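Local coordinates for protein endoglucanase (Ruminococcus champanellensis, PDB 6WQV) that probably hydrolyses internal beta-1,4 linkages of cellulose and related plant polysaccharides as a broad-specificity family 5 glycoside hydrolase with a TIM-barrel fold, at residues I240-P245 with E305-I310. Numbering follows the deposited sequence.
With GLC (alpha-D-glucopyranose), chain E.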
loop_
_atom_site.group_PDB
_atom_site.type_symbol
_atom_site.label_atom_id
_atom_site.label_comp_id
_atom_site.label_asym_id
_atom_site.label_seq_id
_atom_site.Cartn_x
_atom_site.Cartn_y
_atom_site.Cartn_z
ATOM N N ILE A 240 2.060 7.575 -1.526
ATOM C CA ILE A 240 0.904 8.313 -2.000
ATOM C C ILE A 240 0.063 7.359 -2.842
ATOM O O ILE A 240 0.592 6.694 -3.740
ATOM C CB ILE A 240 1.333 9.525 -2.843
ATOM C CG1 ILE A 240 2.140 10.533 -2.008
ATOM C CG2 ILE A 240 0.116 10.162 -3.495
ATOM C CD1 ILE A 240 1.431 11.089 -0.781
ATOM N N HIS A 241 -1.235 7.284 -2.558
ATOM C CA HIS A 241 -2.170 6.622 -3.466
ATOM C C HIS A 241 -2.733 7.689 -4.399
ATOM O O HIS A 241 -3.098 8.789 -3.962
ATOM C CB HIS A 241 -3.313 5.947 -2.705
ATOM C CG HIS A 241 -2.863 4.976 -1.653
ATOM N ND1 HIS A 241 -3.754 4.243 -0.895
ATOM C CD2 HIS A 241 -1.631 4.640 -1.210
ATOM C CE1 HIS A 241 -3.085 3.500 -0.031
ATOM N NE2 HIS A 241 -1.796 3.720 -0.202
ATOM N N SER A 242 -2.785 7.386 -5.700
ATOM C CA SER A 242 -3.202 8.397 -6.672
ATOM C C SER A 242 -4.043 7.765 -7.780
ATOM O O SER A 242 -3.553 7.447 -8.868
ATOM C CB SER A 242 -2.001 9.185 -7.214
ATOM O OG SER A 242 -2.412 10.339 -7.926
ATOM N N TYR A 243 -5.334 7.608 -7.499
ATOM C CA TYR A 243 -6.296 7.101 -8.477
ATOM C C TYR A 243 -6.783 8.299 -9.280
ATOM O O TYR A 243 -7.846 8.871 -9.025
ATOM C CB TYR A 243 -7.450 6.411 -7.771
ATOM C CG TYR A 243 -7.115 5.126 -7.068
ATOM C CD1 TYR A 243 -6.555 5.123 -5.800
ATOM C CD2 TYR A 243 -7.409 3.904 -7.651
ATOM C CE1 TYR A 243 -6.279 3.935 -5.137
ATOM C CE2 TYR A 243 -7.139 2.715 -6.998
ATOM C CZ TYR A 243 -6.564 2.732 -5.752
ATOM O OH TYR A 243 -6.300 1.546 -5.113
ATOM N N SER A 244 -5.985 8.680 -10.275
ATOM C CA SER A 244 -6.135 9.955 -10.943
ATOM C C SER A 244 -6.248 9.760 -12.447
ATOM O O SER A 244 -5.529 8.926 -13.020
ATOM C CB SER A 244 -4.910 10.830 -10.645
ATOM O OG SER A 244 -4.648 10.883 -9.250
ATOM N N PRO A 245 -7.126 10.519 -13.122
ATOM C CA PRO A 245 -8.068 11.491 -12.535
ATOM C C PRO A 245 -9.240 10.807 -11.834
ATOM O O PRO A 245 -9.713 9.777 -12.306
ATOM C CB PRO A 245 -8.539 12.296 -13.743
ATOM C CG PRO A 245 -8.419 11.355 -14.894
ATOM C CD PRO A 245 -7.188 10.520 -14.596
ATOM N N GLU A 305 -1.009 3.868 -20.458
ATOM C CA GLU A 305 0.266 4.168 -21.095
ATOM C C GLU A 305 0.824 5.486 -20.577
ATOM O O GLU A 305 2.012 5.590 -20.252
ATOM C CB GLU A 305 0.103 4.273 -22.613
ATOM C CG GLU A 305 -0.387 3.037 -23.330
ATOM C CD GLU A 305 -0.541 3.273 -24.828
ATOM O OE1 GLU A 305 -0.984 4.376 -25.221
ATOM O OE2 GLU A 305 -0.211 2.356 -25.608
ATOM N N ASN A 306 -0.028 6.505 -20.486
ATOM C CA ASN A 306 0.452 7.827 -20.099
ATOM C C ASN A 306 0.757 7.900 -18.609
ATOM O O ASN A 306 1.718 8.566 -18.210
ATOM C CB ASN A 306 -0.560 8.883 -20.523
ATOM C CG ASN A 306 -0.451 9.210 -21.984
ATOM O OD1 ASN A 306 0.450 9.941 -22.395
ATOM N ND2 ASN A 306 -1.347 8.647 -22.793
ATOM N N TYR A 307 -0.043 7.236 -17.771
ATOM C CA TYR A 307 0.235 7.233 -16.334
ATOM C C TYR A 307 1.646 6.714 -16.062
ATOM O O TYR A 307 2.453 7.381 -15.397
ATOM C CB TYR A 307 -0.829 6.404 -15.599
ATOM C CG TYR A 307 -0.898 6.640 -14.093
ATOM C CD1 TYR A 307 0.160 6.286 -13.277
ATOM C CD2 TYR A 307 -2.018 7.212 -13.507
ATOM C CE1 TYR A 307 0.110 6.499 -11.921
ATOM C CE2 TYR A 307 -2.076 7.430 -12.148
ATOM C CZ TYR A 307 -1.007 7.073 -11.363
ATOM O OH TYR A 307 -1.041 7.270 -10.006
ATOM N N LEU A 308 1.982 5.538 -16.598
ATOM C CA LEU A 308 3.290 4.953 -16.332
ATOM C C LEU A 308 4.407 5.755 -16.988
ATOM O O LEU A 308 5.494 5.902 -16.406
ATOM C CB LEU A 308 3.326 3.498 -16.787
ATOM C CG LEU A 308 2.788 2.454 -15.817
ATOM C CD1 LEU A 308 3.642 2.368 -14.548
ATOM C CD2 LEU A 308 1.346 2.710 -15.439
ATOM N N ARG A 309 4.174 6.278 -18.199
ATOM C CA ARG A 309 5.190 7.084 -18.868
ATOM C C ARG A 309 5.508 8.327 -18.052
ATOM O O ARG A 309 6.679 8.654 -17.819
ATOM C CB ARG A 309 4.731 7.474 -20.280
ATOM C CG ARG A 309 5.730 8.333 -21.076
ATOM C CD ARG A 309 5.192 8.856 -22.420
ATOM N NE ARG A 309 3.965 9.623 -22.243
ATOM C CZ ARG A 309 3.931 10.886 -21.835
ATOM N NH1 ARG A 309 5.059 11.529 -21.573
ATOM N NH2 ARG A 309 2.765 11.502 -21.689
ATOM N N ILE A 310 4.472 9.035 -17.609
ATOM C CA ILE A 310 4.694 10.258 -16.844
ATOM C C ILE A 310 5.317 9.937 -15.489
ATOM O O ILE A 310 6.270 10.605 -15.059
ATOM C CB ILE A 310 3.381 11.050 -16.709
ATOM C CG1 ILE A 310 2.886 11.515 -18.079
ATOM C CG2 ILE A 310 3.593 12.257 -15.813
ATOM C CD1 ILE A 310 1.443 12.011 -18.075
HETATM C C1 GLC E . -7.476 2.863 -0.953
HETATM C C2 GLC E . -7.445 1.570 -0.161
HETATM C C3 GLC E . -7.887 0.320 -0.791
HETATM C C4 GLC E . -9.159 0.540 -1.575
HETATM C C5 GLC E . -8.837 1.553 -2.648
HETATM C C6 GLC E . -9.930 1.749 -3.685
HETATM O O1 GLC E . -6.339 3.207 -1.629
HETATM O O2 GLC E . -6.105 1.458 0.410
HETATM O O3 GLC E . -8.125 -0.649 0.296
HETATM O O4 GLC E . -9.597 -0.710 -2.117
HETATM O O5 GLC E . -8.587 2.865 -2.001
HETATM O O6 GLC E . -11.066 2.249 -3.126
#
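Ser244 and Tyr307 are the nearest backbone pair, with 8.8 Å between their CA atoms, so helix 297-313 stands a side chain's length from the loop that follows barrel strand 236-241. Tyr307 spans that distance. With CG anti to the backbone N (chi1 -163°), its ring extends from the helix to the loop, and its OH donates to Ser242 O at 2.8 Å. The hydroxyl lies in the carbonyl plane on a lone pair, at a C=O...O angle of 138°. Ser244 O sits in the plane of the same ring, at its edge, 3.9 Å from Tyr307 CE2; the hydrogen bond to that carbonyl comes from Trp303 NE1. Beside the bond, Ser242 CB packs 3.5 Å from Tyr307 OH, while Ser242 OG shares a 2.7 Å hydrogen bond with Ser244 OG, tying the loop to itself across Tyr243. That middle residue is the centre of an inverse gamma turn, and its CB points away from the helix. Tyr243 OH comes within 3.5 Å of C5 of the glucose unit of the bound cellotriose and is hydrogen-bonded to Gln288. The CB of His241 likewise points away from the helix, and its ND1 makes a 2.9 Å hydrogen bond to O1 of that unit. Phe289 stacks on the Tyr307 ring, which probably helps to fix its rotation. Replacing Tyr307 with a phenylalanine would probably leave Ser242 O without this hydroxyl donor and the loop less firmly held to the helix. The end of the sixth strand of this (beta/alpha)8 barrel and the loop after it thus have two sides: His241 and Tyr243 meet the sugar, whereas the carbonyls of Ser242 and Ser244 meet Tyr307. Because the buried tyrosine bond grips the backbone between the two sugar-contacting residues, the geometry is consistent with a second-shell role for Tyr307 in positioning them.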